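PDB 1JZT: NAD(P)H-hydrate epimerase from Saccharomyces cerevisiae, which interconverts the R and S epimers of NAD(P)HX, the hydrated, damaged form of NAD(P)H, so that a dehydratase can repair both. Local coordinates for residues Val7-Ala12 with Asp179-Pro184; Gln30-Ala35 with Gly74-Arg79; Ala40-Arg45 with Thr214-Gly219; Ile222-Ala227 with Phe232-Tyr237. All coordinates share one frame; numbering follows the deposited sequence.

Contact 1 (Val7-Ala12 with Asp179-Pro184)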
# COMPACT_ATOMS: atom_id res chain seq x y z
N VAL A 7 -7.68 -5.79 -13.93
CA VAL A 7 -9.11 -5.74 -13.69
C VAL A 7 -9.54 -4.29 -13.45
O VAL A 7 -8.89 -3.56 -12.71
CB VAL A 7 -9.49 -6.59 -12.46
CG1 VAL A 7 -10.95 -6.40 -12.11
CG2 VAL A 7 -9.22 -8.06 -12.75
N SER A 8 -10.63 -3.89 -14.10
CA SER A 8 -11.17 -2.53 -13.99
C SER A 8 -11.54 -2.20 -12.55
O SER A 8 -11.79 -3.11 -11.75
CB SER A 8 -12.42 -2.40 -14.86
OG SER A 8 -13.44 -3.26 -14.36
N SER A 9 -11.59 -0.92 -12.21
CA SER A 9 -11.96 -0.52 -10.86
C SER A 9 -13.38 -1.00 -10.54
O SER A 9 -13.69 -1.34 -9.40
CB SER A 9 -11.86 1.00 -10.69
OG SER A 9 -12.73 1.67 -11.59
N LYS A 10 -14.23 -1.03 -11.56
CA LYS A 10 -15.61 -1.47 -11.39
C LYS A 10 -15.65 -2.92 -10.91
O LYS A 10 -16.29 -3.23 -9.91
CB LYS A 10 -16.38 -1.34 -12.70
CG LYS A 10 -17.81 -1.85 -12.64
CD LYS A 10 -18.46 -1.81 -14.02
CE LYS A 10 -19.88 -2.33 -13.98
NZ LYS A 10 -20.74 -1.51 -13.08
N LEU A 11 -14.98 -3.81 -11.63
CA LEU A 11 -14.95 -5.22 -11.24
C LEU A 11 -14.22 -5.39 -9.91
O LEU A 11 -14.57 -6.27 -9.12
CB LEU A 11 -14.28 -6.07 -12.32
CG LEU A 11 -15.15 -6.47 -13.50
CD1 LEU A 11 -15.69 -5.23 -14.19
CD2 LEU A 11 -14.34 -7.32 -14.47
N ALA A 12 -13.21 -4.56 -9.66
CA ALA A 12 -12.45 -4.63 -8.42
C ALA A 12 -13.39 -4.44 -7.23
O ALA A 12 -13.26 -5.12 -6.20
CB ALA A 12 -11.36 -3.57 -8.41
N ASP A 179 -5.36 7.93 -12.06
CA ASP A 179 -6.71 7.52 -12.42
C ASP A 179 -6.61 5.99 -12.41
O ASP A 179 -5.87 5.41 -13.19
CB ASP A 179 -7.09 8.02 -13.81
CG ASP A 179 -8.52 7.71 -14.17
OD1 ASP A 179 -8.86 6.51 -14.25
OD2 ASP A 179 -9.32 8.65 -14.34
N VAL A 180 -7.35 5.36 -11.50
CA VAL A 180 -7.32 3.91 -11.35
C VAL A 180 -7.43 3.13 -12.65
O VAL A 180 -6.84 2.06 -12.78
CB VAL A 180 -8.43 3.42 -10.38
CG1 VAL A 180 -8.32 1.91 -10.17
CG2 VAL A 180 -8.32 4.15 -9.04
N ASP A 181 -8.18 3.66 -13.62
CA ASP A 181 -8.35 2.96 -14.89
C ASP A 181 -7.63 3.62 -16.06
O ASP A 181 -7.22 2.94 -17.00
CB ASP A 181 -9.83 2.84 -15.24
CG ASP A 181 -10.60 1.98 -14.27
OD1 ASP A 181 -10.11 0.87 -13.95
OD2 ASP A 181 -11.69 2.39 -13.84
N LYS A 182 -7.48 4.94 -16.00
CA LYS A 182 -6.83 5.69 -17.08
C LYS A 182 -5.34 5.89 -16.87
O LYS A 182 -4.59 6.05 -17.83
CB LYS A 182 -7.49 7.06 -17.24
CG LYS A 182 -9.00 7.03 -17.47
CD LYS A 182 -9.34 6.38 -18.80
CE LYS A 182 -10.82 6.50 -19.10
NZ LYS A 182 -11.26 7.93 -19.16
N GLY A 183 -4.91 5.91 -15.61
CA GLY A 183 -3.50 6.12 -15.32
C GLY A 183 -3.23 7.53 -14.81
O GLY A 183 -4.16 8.27 -14.52
N PRO A 184 -1.95 7.93 -14.71
CA PRO A 184 -1.58 9.26 -14.22
C PRO A 184 -2.10 10.37 -15.13
O PRO A 184 -1.78 10.42 -16.31
CB PRO A 184 -0.06 9.20 -14.17
CG PRO A 184 0.27 8.30 -15.31
CD PRO A 184 -0.76 7.20 -15.19
O HOH W 1 -14.06 0.64 -14.18

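Contact 2 (Gln30-Ala35 with Gly74-Arg79)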
# COMPACT_ATOMS: atom_id res chain seq x y z
N GLN A 30 -9.46 -10.23 8.13
CA GLN A 30 -8.56 -11.18 7.49
C GLN A 30 -7.91 -10.59 6.24
O GLN A 30 -6.68 -10.62 6.10
CB GLN A 30 -9.31 -12.44 7.07
CG GLN A 30 -9.72 -13.37 8.20
CD GLN A 30 -10.69 -14.43 7.70
OE1 GLN A 30 -11.88 -14.16 7.55
NE2 GLN A 30 -10.17 -15.62 7.40
N LEU A 31 -8.73 -10.08 5.34
CA LEU A 31 -8.20 -9.53 4.09
C LEU A 31 -7.21 -8.39 4.29
O LEU A 31 -6.18 -8.33 3.62
CB LEU A 31 -9.36 -9.08 3.19
CG LEU A 31 -10.32 -10.19 2.76
CD1 LEU A 31 -11.34 -9.63 1.77
CD2 LEU A 31 -9.55 -11.35 2.12
N MSE A 32 -7.53 -7.49 5.22
CA MSE A 32 -6.68 -6.35 5.51
C MSE A 32 -5.36 -6.80 6.14
O MSE A 32 -4.29 -6.26 5.84
CB MSE A 32 -7.42 -5.38 6.42
CG MSE A 32 -6.70 -4.06 6.67
SE MSE A 32 -7.95 -2.67 7.26
CE MSE A 32 -8.86 -2.38 5.58
N GLU A 33 -5.43 -7.81 7.01
CA GLU A 33 -4.22 -8.33 7.66
C GLU A 33 -3.32 -8.95 6.59
O GLU A 33 -2.12 -8.70 6.55
CB GLU A 33 -4.60 -9.39 8.69
CG GLU A 33 -3.44 -9.89 9.53
CD GLU A 33 -2.79 -8.79 10.36
OE1 GLU A 33 -3.47 -7.81 10.74
OE2 GLU A 33 -1.58 -8.92 10.66
N LEU A 34 -3.92 -9.78 5.73
CA LEU A 34 -3.16 -10.43 4.67
C LEU A 34 -2.62 -9.41 3.68
O LEU A 34 -1.47 -9.51 3.24
CB LEU A 34 -4.04 -11.46 3.95
CG LEU A 34 -4.45 -12.72 4.74
CD1 LEU A 34 -5.39 -13.56 3.88
CD2 LEU A 34 -3.22 -13.53 5.12
N ALA A 35 -3.42 -8.40 3.34
CA ALA A 35 -2.99 -7.36 2.40
C ALA A 35 -1.83 -6.56 2.98
O ALA A 35 -0.81 -6.33 2.31
CB ALA A 35 -4.15 -6.43 2.06
N GLY A 74 -2.20 0.02 5.29
CA GLY A 74 -0.94 0.61 5.73
C GLY A 74 -0.68 0.43 7.21
O GLY A 74 0.46 0.22 7.63
N LEU A 75 -1.74 0.52 8.02
CA LEU A 75 -1.60 0.36 9.47
C LEU A 75 -1.11 -1.05 9.79
O LEU A 75 -0.30 -1.24 10.71
CB LEU A 75 -2.95 0.63 10.17
CG LEU A 75 -3.55 2.02 9.96
CD1 LEU A 75 -4.86 2.18 10.75
CD2 LEU A 75 -2.54 3.07 10.39
N VAL A 76 -1.61 -2.04 9.05
CA VAL A 76 -1.20 -3.43 9.22
C VAL A 76 0.27 -3.56 8.80
O VAL A 76 1.08 -4.15 9.50
CB VAL A 76 -2.06 -4.38 8.35
CG1 VAL A 76 -1.45 -5.78 8.34
CG2 VAL A 76 -3.48 -4.43 8.87
N CYS A 77 0.58 -3.02 7.63
CA CYS A 77 1.93 -3.05 7.08
C CYS A 77 2.96 -2.54 8.08
O CYS A 77 4.01 -3.14 8.27
CB CYS A 77 1.99 -2.19 5.82
SG CYS A 77 3.65 -1.93 5.16
N ALA A 78 2.65 -1.41 8.71
CA ALA A 78 3.53 -0.81 9.69
C ALA A 78 3.88 -1.75 10.85
O ALA A 78 5.02 -1.77 11.31
CB ALA A 78 2.90 0.48 10.22
N ARG A 79 2.90 -2.52 11.32
CA ARG A 79 3.13 -3.46 12.42
C ARG A 79 4.05 -4.59 11.99
O ARG A 79 4.96 -4.98 12.72
CB ARG A 79 1.78 -4.01 12.94
CG ARG A 79 1.88 -5.24 13.87
CD ARG A 79 0.57 -5.44 14.65
NE ARG A 79 -0.60 -5.20 13.80
CZ ARG A 79 -1.08 -6.08 12.92
NH1 ARG A 79 -0.50 -7.26 12.77
NH2 ARG A 79 -2.13 -5.75 12.17

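Contact 3 (Ala40-Arg45 with Thr214-Gly219)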
# COMPACT_ATOMS: atom_id res chain seq x y z
N ALA A 40 4.21 -5.24 3.51
CA ALA A 40 5.41 -5.30 4.35
C ALA A 40 6.45 -6.26 3.76
O ALA A 40 7.65 -5.96 3.73
CB ALA A 40 5.03 -5.76 5.75
N GLN A 41 6.00 -7.42 3.31
CA GLN A 41 6.92 -8.39 2.72
C GLN A 41 7.62 -7.80 1.47
O GLN A 41 8.81 -8.03 1.26
CB GLN A 41 6.17 -9.69 2.37
CG GLN A 41 7.06 -10.88 2.01
CD GLN A 41 6.28 -12.20 1.96
OE1 GLN A 41 5.30 -12.31 1.23
NE2 GLN A 41 6.73 -13.19 2.71
N ALA A 42 6.89 -7.03 0.66
CA ALA A 42 7.47 -6.40 -0.54
C ALA A 42 8.55 -5.39 -0.17
O ALA A 42 9.60 -5.31 -0.81
CB ALA A 42 6.37 -5.70 -1.37
N VAL A 43 8.29 -4.62 0.88
CA VAL A 43 9.25 -3.62 1.35
C VAL A 43 10.52 -4.31 1.84
O VAL A 43 11.64 -3.89 1.53
CB VAL A 43 8.66 -2.79 2.50
CG1 VAL A 43 9.74 -1.91 3.13
CG2 VAL A 43 7.52 -1.94 1.98
N CYS A 44 10.34 -5.36 2.63
CA CYS A 44 11.47 -6.12 3.17
C CYS A 44 12.28 -6.76 2.03
O CYS A 44 13.51 -6.82 2.09
CB CYS A 44 10.95 -7.20 4.13
SG CYS A 44 12.21 -8.26 4.88
N ARG A 45 11.60 -7.22 0.99
CA ARG A 45 12.30 -7.86 -0.12
C ARG A 45 13.02 -6.86 -1.02
O ARG A 45 14.08 -7.15 -1.57
CB ARG A 45 11.32 -8.70 -0.93
CG ARG A 45 11.99 -9.62 -1.93
CD ARG A 45 11.08 -10.76 -2.33
NE ARG A 45 10.76 -11.64 -1.21
CZ ARG A 45 9.95 -12.70 -1.31
NH1 ARG A 45 9.40 -12.99 -2.48
NH2 ARG A 45 9.70 -13.47 -0.26
N THR A 214 9.30 -1.30 -9.65
CA THR A 214 9.24 -2.75 -9.53
C THR A 214 7.77 -3.05 -9.18
O THR A 214 7.19 -2.38 -8.32
CB THR A 214 10.17 -3.27 -8.41
OG1 THR A 214 11.52 -2.94 -8.73
CG2 THR A 214 10.05 -4.78 -8.28
N HIS A 215 7.18 -4.03 -9.85
CA HIS A 215 5.77 -4.37 -9.63
C HIS A 215 5.57 -5.72 -8.94
O HIS A 215 6.09 -6.75 -9.38
CB HIS A 215 5.03 -4.37 -10.98
CG HIS A 215 3.53 -4.40 -10.87
ND1 HIS A 215 2.71 -4.69 -11.95
CD2 HIS A 215 2.70 -4.15 -9.83
CE1 HIS A 215 1.45 -4.61 -11.58
NE2 HIS A 215 1.41 -4.29 -10.29
N TYR A 216 4.80 -5.68 -7.85
CA TYR A 216 4.45 -6.86 -7.07
C TYR A 216 2.93 -6.93 -6.97
O TYR A 216 2.24 -5.90 -7.03
CB TYR A 216 4.99 -6.76 -5.64
CG TYR A 216 6.48 -6.89 -5.46
CD1 TYR A 216 7.10 -8.14 -5.46
CD2 TYR A 216 7.27 -5.77 -5.20
CE1 TYR A 216 8.47 -8.28 -5.20
CE2 TYR A 216 8.64 -5.89 -4.95
CZ TYR A 216 9.22 -7.15 -4.95
OH TYR A 216 10.56 -7.27 -4.67
N VAL A 217 2.41 -8.14 -6.81
CA VAL A 217 0.98 -8.32 -6.60
C VAL A 217 0.89 -9.07 -5.27
O VAL A 217 1.72 -9.94 -4.99
CB VAL A 217 0.30 -9.16 -7.72
CG1 VAL A 217 0.82 -10.58 -7.73
CG2 VAL A 217 -1.21 -9.14 -7.51
N GLY A 218 -0.10 -8.72 -4.46
CA GLY A 218 -0.27 -9.34 -3.16
C GLY A 218 -1.72 -9.68 -2.88
O GLY A 218 -2.60 -9.36 -3.67
N GLY A 219 -1.97 -10.34 -1.75
CA GLY A 219 -3.33 -10.73 -1.41
C GLY A 219 -3.56 -12.13 -1.95
O GLY A 219 -4.32 -12.33 -2.90

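Contact 4 (Ile222-Ala227 with Phe232-Tyr237)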
# COMPACT_ATOMS: atom_id res chain seq x y z
N ILE A 222 -7.25 -15.94 -3.48
CA ILE A 222 -8.15 -16.06 -4.63
C ILE A 222 -8.10 -17.43 -5.31
O ILE A 222 -7.05 -17.84 -5.81
CB ILE A 222 -7.82 -14.99 -5.69
CG1 ILE A 222 -8.00 -13.60 -5.08
CG2 ILE A 222 -8.70 -15.17 -6.92
CD1 ILE A 222 -7.33 -12.52 -5.88
N PRO A 223 -9.23 -18.15 -5.34
CA PRO A 223 -9.30 -19.47 -5.98
C PRO A 223 -9.38 -19.32 -7.50
O PRO A 223 -9.75 -18.26 -8.01
CB PRO A 223 -10.56 -20.09 -5.36
CG PRO A 223 -11.43 -18.92 -5.16
CD PRO A 223 -10.50 -17.84 -4.64
N ARG A 224 -9.03 -20.38 -8.22
CA ARG A 224 -9.03 -20.36 -9.68
C ARG A 224 -10.35 -19.95 -10.34
O ARG A 224 -10.39 -18.98 -11.10
CB ARG A 224 -8.61 -21.74 -10.21
CG ARG A 224 -8.38 -21.79 -11.70
CD ARG A 224 -8.11 -23.22 -12.15
NE ARG A 224 -7.87 -23.31 -13.58
CZ ARG A 224 -6.81 -22.79 -14.19
NH1 ARG A 224 -5.89 -22.14 -13.49
NH2 ARG A 224 -6.68 -22.92 -15.51
N ASP A 225 -11.41 -20.70 -10.07
CA ASP A 225 -12.71 -20.41 -10.67
C ASP A 225 -13.18 -18.97 -10.44
O ASP A 225 -13.76 -18.36 -11.33
CB ASP A 225 -13.76 -21.38 -10.13
CG ASP A 225 -14.00 -21.22 -8.65
OD1 ASP A 225 -13.03 -21.32 -7.87
OD2 ASP A 225 -15.17 -20.99 -8.26
N PHE A 226 -12.92 -18.44 -9.25
CA PHE A 226 -13.32 -17.08 -8.91
C PHE A 226 -12.58 -16.08 -9.79
O PHE A 226 -13.18 -15.18 -10.37
CB PHE A 226 -13.02 -16.79 -7.44
CG PHE A 226 -13.50 -15.45 -6.98
CD1 PHE A 226 -14.86 -15.21 -6.79
CD2 PHE A 226 -12.60 -14.42 -6.71
CE1 PHE A 226 -15.32 -13.97 -6.33
CE2 PHE A 226 -13.04 -13.18 -6.26
CZ PHE A 226 -14.41 -12.95 -6.06
N ALA A 227 -11.26 -16.25 -9.88
CA ALA A 227 -10.43 -15.38 -10.70
C ALA A 227 -10.90 -15.43 -12.15
O ALA A 227 -11.17 -14.40 -12.77
CB ALA A 227 -8.96 -15.79 -10.61
N PHE A 232 -9.39 -13.12 -14.99
CA PHE A 232 -7.96 -13.33 -14.79
C PHE A 232 -7.65 -14.69 -14.17
O PHE A 232 -8.54 -15.42 -13.76
CB PHE A 232 -7.35 -12.21 -13.93
CG PHE A 232 -7.77 -12.23 -12.49
CD1 PHE A 232 -9.04 -11.79 -12.11
CD2 PHE A 232 -6.88 -12.65 -11.50
CE1 PHE A 232 -9.41 -11.76 -10.76
CE2 PHE A 232 -7.24 -12.63 -10.15
CZ PHE A 232 -8.51 -12.18 -9.78
N GLU A 233 -6.36 -15.02 -14.13
CA GLU A 233 -5.92 -16.29 -13.57
C GLU A 233 -5.22 -16.01 -12.23
O GLU A 233 -4.51 -15.02 -12.09
CB GLU A 233 -4.94 -16.97 -14.52
CG GLU A 233 -4.91 -18.48 -14.41
CD GLU A 233 -6.14 -19.13 -14.99
OE1 GLU A 233 -6.34 -19.02 -16.22
OE2 GLU A 233 -6.92 -19.74 -14.23
N PRO A 234 -5.42 -16.88 -11.23
CA PRO A 234 -4.78 -16.68 -9.93
C PRO A 234 -3.26 -16.62 -10.12
O PRO A 234 -2.70 -17.39 -10.89
CB PRO A 234 -5.23 -17.89 -9.12
CG PRO A 234 -5.40 -18.95 -10.19
CD PRO A 234 -6.11 -18.19 -11.28
N PHE A 235 -2.60 -15.70 -9.41
CA PHE A 235 -1.16 -15.54 -9.53
C PHE A 235 -0.32 -16.65 -8.92
O PHE A 235 -0.65 -17.20 -7.87
CB PHE A 235 -0.75 -14.18 -8.96
CG PHE A 235 -1.35 -13.03 -9.70
CD1 PHE A 235 -0.76 -12.58 -10.88
CD2 PHE A 235 -2.55 -12.47 -9.28
CE1 PHE A 235 -1.38 -11.58 -11.63
CE2 PHE A 235 -3.17 -11.47 -10.03
CZ PHE A 235 -2.58 -11.02 -11.21
N GLY A 236 0.78 -16.98 -9.60
CA GLY A 236 1.66 -18.04 -9.14
C GLY A 236 2.63 -17.68 -8.03
O GLY A 236 3.85 -17.72 -8.22
N TYR A 237 2.09 -17.34 -6.87
CA TYR A 237 2.91 -17.01 -5.71
C TYR A 237 3.87 -18.16 -5.48
O TYR A 237 3.46 -19.33 -5.55
CB TYR A 237 2.01 -16.83 -4.48
CG TYR A 237 1.11 -15.63 -4.57
CD1 TYR A 237 1.61 -14.36 -4.29
CD2 TYR A 237 -0.22 -15.75 -4.97
CE1 TYR A 237 0.81 -13.24 -4.41
CE2 TYR A 237 -1.03 -14.63 -5.10
CZ TYR A 237 -0.51 -13.38 -4.82
OH TYR A 237 -1.30 -12.26 -4.93

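Contact 1 (Val7-Ala12 with Asp179-Pro184)
Asp181 turns its CG anti to its own carbonyl carbon (chi1 -65°), which sends the carboxylate out to the first turn of helix 9-19, while Ser9 folds OG back between its backbone N and carbonyl carbon (chi1 60°) to meet it. One carboxylate thereby takes two donors from a single residue. The Ser9 backbone N gives to the syn lone pair of Asp181 OD1 at 2.9 Å, and the Ser9 hydroxyl OG gives to Asp181 OD2 at 2.6 Å, also on the syn side though somewhat out of plane. A water adds a third link: it donates to Asp181 OD2 and accepts from the amide of Lys10. The carboxylate thus serves, directly and through water, the first amides of the helix, whose partial positive charge would probably favour the ionised state. Ser8 is the N-cap proper, its OG accepting from Leu11 N at 3.2 Å, so a local cap and a distant aspartate share the helix start. Beside the polar pair, Val180 CG1 packs on Ser9 CB at 3.7 Å; Val180 also lies close to Phe143, a predicted NADPHX-binding residue. An asparagine in place of Asp181, with no charge and one acceptor oxygen, would probably leave either the Ser9 amide or its hydroxyl without an acceptor and the helix start without its facing negative charge. Asp179 OD1 shapes the turn behind, taking the amides of Asp181 (an Asx turn) and Lys182. The contact joins the start of helix 9-19 to the loop between strands 169-172 and 194-198.

Contact 2 (Gln30-Ala35 with Gly74-Arg79)
Val76 and Arg79, one turn apart on helix 69-83, face helix 28-46 in a helix-helix packing within the Rossmann-like YjeF N-terminal domain; the local axes pass 8.3 Å apart and cross at -51°. Val76 comes first along the sequence and fills the middle of the interface. Its CG2 lies 3.9 Å from CG of selenomethionine Met32, and its CG1 sits 3.5 Å from the backbone O of Glu33, so the branched side chain presses on the backbone of the opposing helix as well as on its side chains. Arg79, one turn on, reaches back across the interface. Its chain bends at chi3 (41°) and brings the guanidinium back to Glu33, whose own bend at chi2 (61°) lifts the carboxylate over Val76. The two planes are nearly coplanar, and the groups join end-on as a bidentate salt bridge. A glutamine in place of Glu33 would probably leave Arg79 without its countercharge and keep at most one of the paired acceptors. Helix 100-111 packs against the same pair of helices, with Leu105 touching both Met32 and Val76. Met32 also touches Asn69, a predicted NADPHX-binding residue at the start of helix 69-83. Glu33 OE2 has a second partner in His80 NE2, which helps fix the carboxylate's rotation. In the bridge itself, Arg79 NH2 reaches the syn lone pair of Glu33 OE1 at 2.8 Å, and Arg79 NH1 that of Glu33 OE2 at 2.9 Å.

Contact 3 (Ala40-Arg45 with Thr214-Gly219)
The Tyr216 ring carries the methyl of Ala42 over one face, with Ala42 CB 3.9 Å from Tyr216 CD2. At the far end of the ring the phenolic oxygen lies beside the aliphatic start of Arg45, where Arg45 CG is 3.9 Å from Tyr216 OH and CB is only slightly farther. The guanidinium of Arg45 is not stacked on the ring: its plane stands 71° from that of the tyrosine. With CG anti to the backbone N (chi1 -168°) and a later bend at chi3, the arginine runs past the hydroxyl and carries its charged end beyond it to a salt bridge with Asp241. Tyr216 reaches the helix because its CG is anti to its own carbonyl carbon (chi1 -71°), which directs the ring off the strand toward Ala42. The nearest CA atoms, those of Ala42 and Tyr216, are 7.2 Å apart, a spacing that the small alanine permits and the flat ring fills. The meeting is apolar where methyl and ring touch, while the phenol lies beside the arginine methylenes and bonds at its tip with Gln46 OE1. This is helix-on-sheet packing of a three-layer Rossmann-like domain. Helix 28-46 packs on strand 214-218, Ala42 also touches Val196 of the adjacent parallel strand 194-198, and Arg45 reaches Ile243 of the antiparallel strand 243-245 at the sheet's edge.

Contact 4 (Ile222-Ala227 with Phe232-Tyr237)
Arg224 leaves its helix near Glu233 and can be followed outward. Its CB lies by the Pro234 ring, 4.3 Å from Pro234 CG; its CG, anti to the backbone N (chi1 -172°), passes 3.6 Å from Glu233 OE2. The extended chain then carries NE and CZ past the same oxygen, and NH1 ends 2.7 Å from Glu233 OE2. That oxygen lies over a face of the guanidinium, well out of its plane, so the salt bridge rests on charge without an N-H directed at it. Inward from this exposed pair the contact becomes apolar. Ala227 CB sits over a face of the Phe232 ring, 3.7 Å from the ring centroid and 15° off the normal, a CH-pi contact, and the same methyl also meets Pro234 CD at 3.8 Å. Ile222 CD1 approaches the edge of the same ring at CZ, 4.1 Å away. Phe232 places its CG between backbone N and carbonyl carbon (chi1 70°), which turns the ring against Ala227. Phe232 N donates to Ala227 O at 3.1 Å, tying the returning chain to the helix. The result is a short helix, 224-229, packed against the chain that returns from its end. Phe226 and Phe232 both press on Ile15 of helix 9-19, while Phe235 and Tyr237 touch Val217 of strand 214-218 and Leu244 of strand 243-245.

Contacts 2 and 3 are the buried ones, nearer the centre of the chain, and both use helix 28-46: its residues 30-35 pack on helix 69-83 and its residues 40-45 on strand 214-218, and they meet where Cys77 SG lies against Ala40 N. Contacts 1 and 4 are partly buried and more peripheral, each pairing a helix start with a loop. Chemistry varies accordingly: contact 1 is polar, a carboxylate at a helix N-terminus; contact 2 mixes apolar packing with an in-plane bidentate salt bridge; contact 3 is aromatic and aliphatic; contact 4 sets an exposed, out-of-plane charge pair outside a single phenylalanine ring packed by aliphatic groups. Contact 4 touches both contact 1, through Val7 and Phe232, and contact 3.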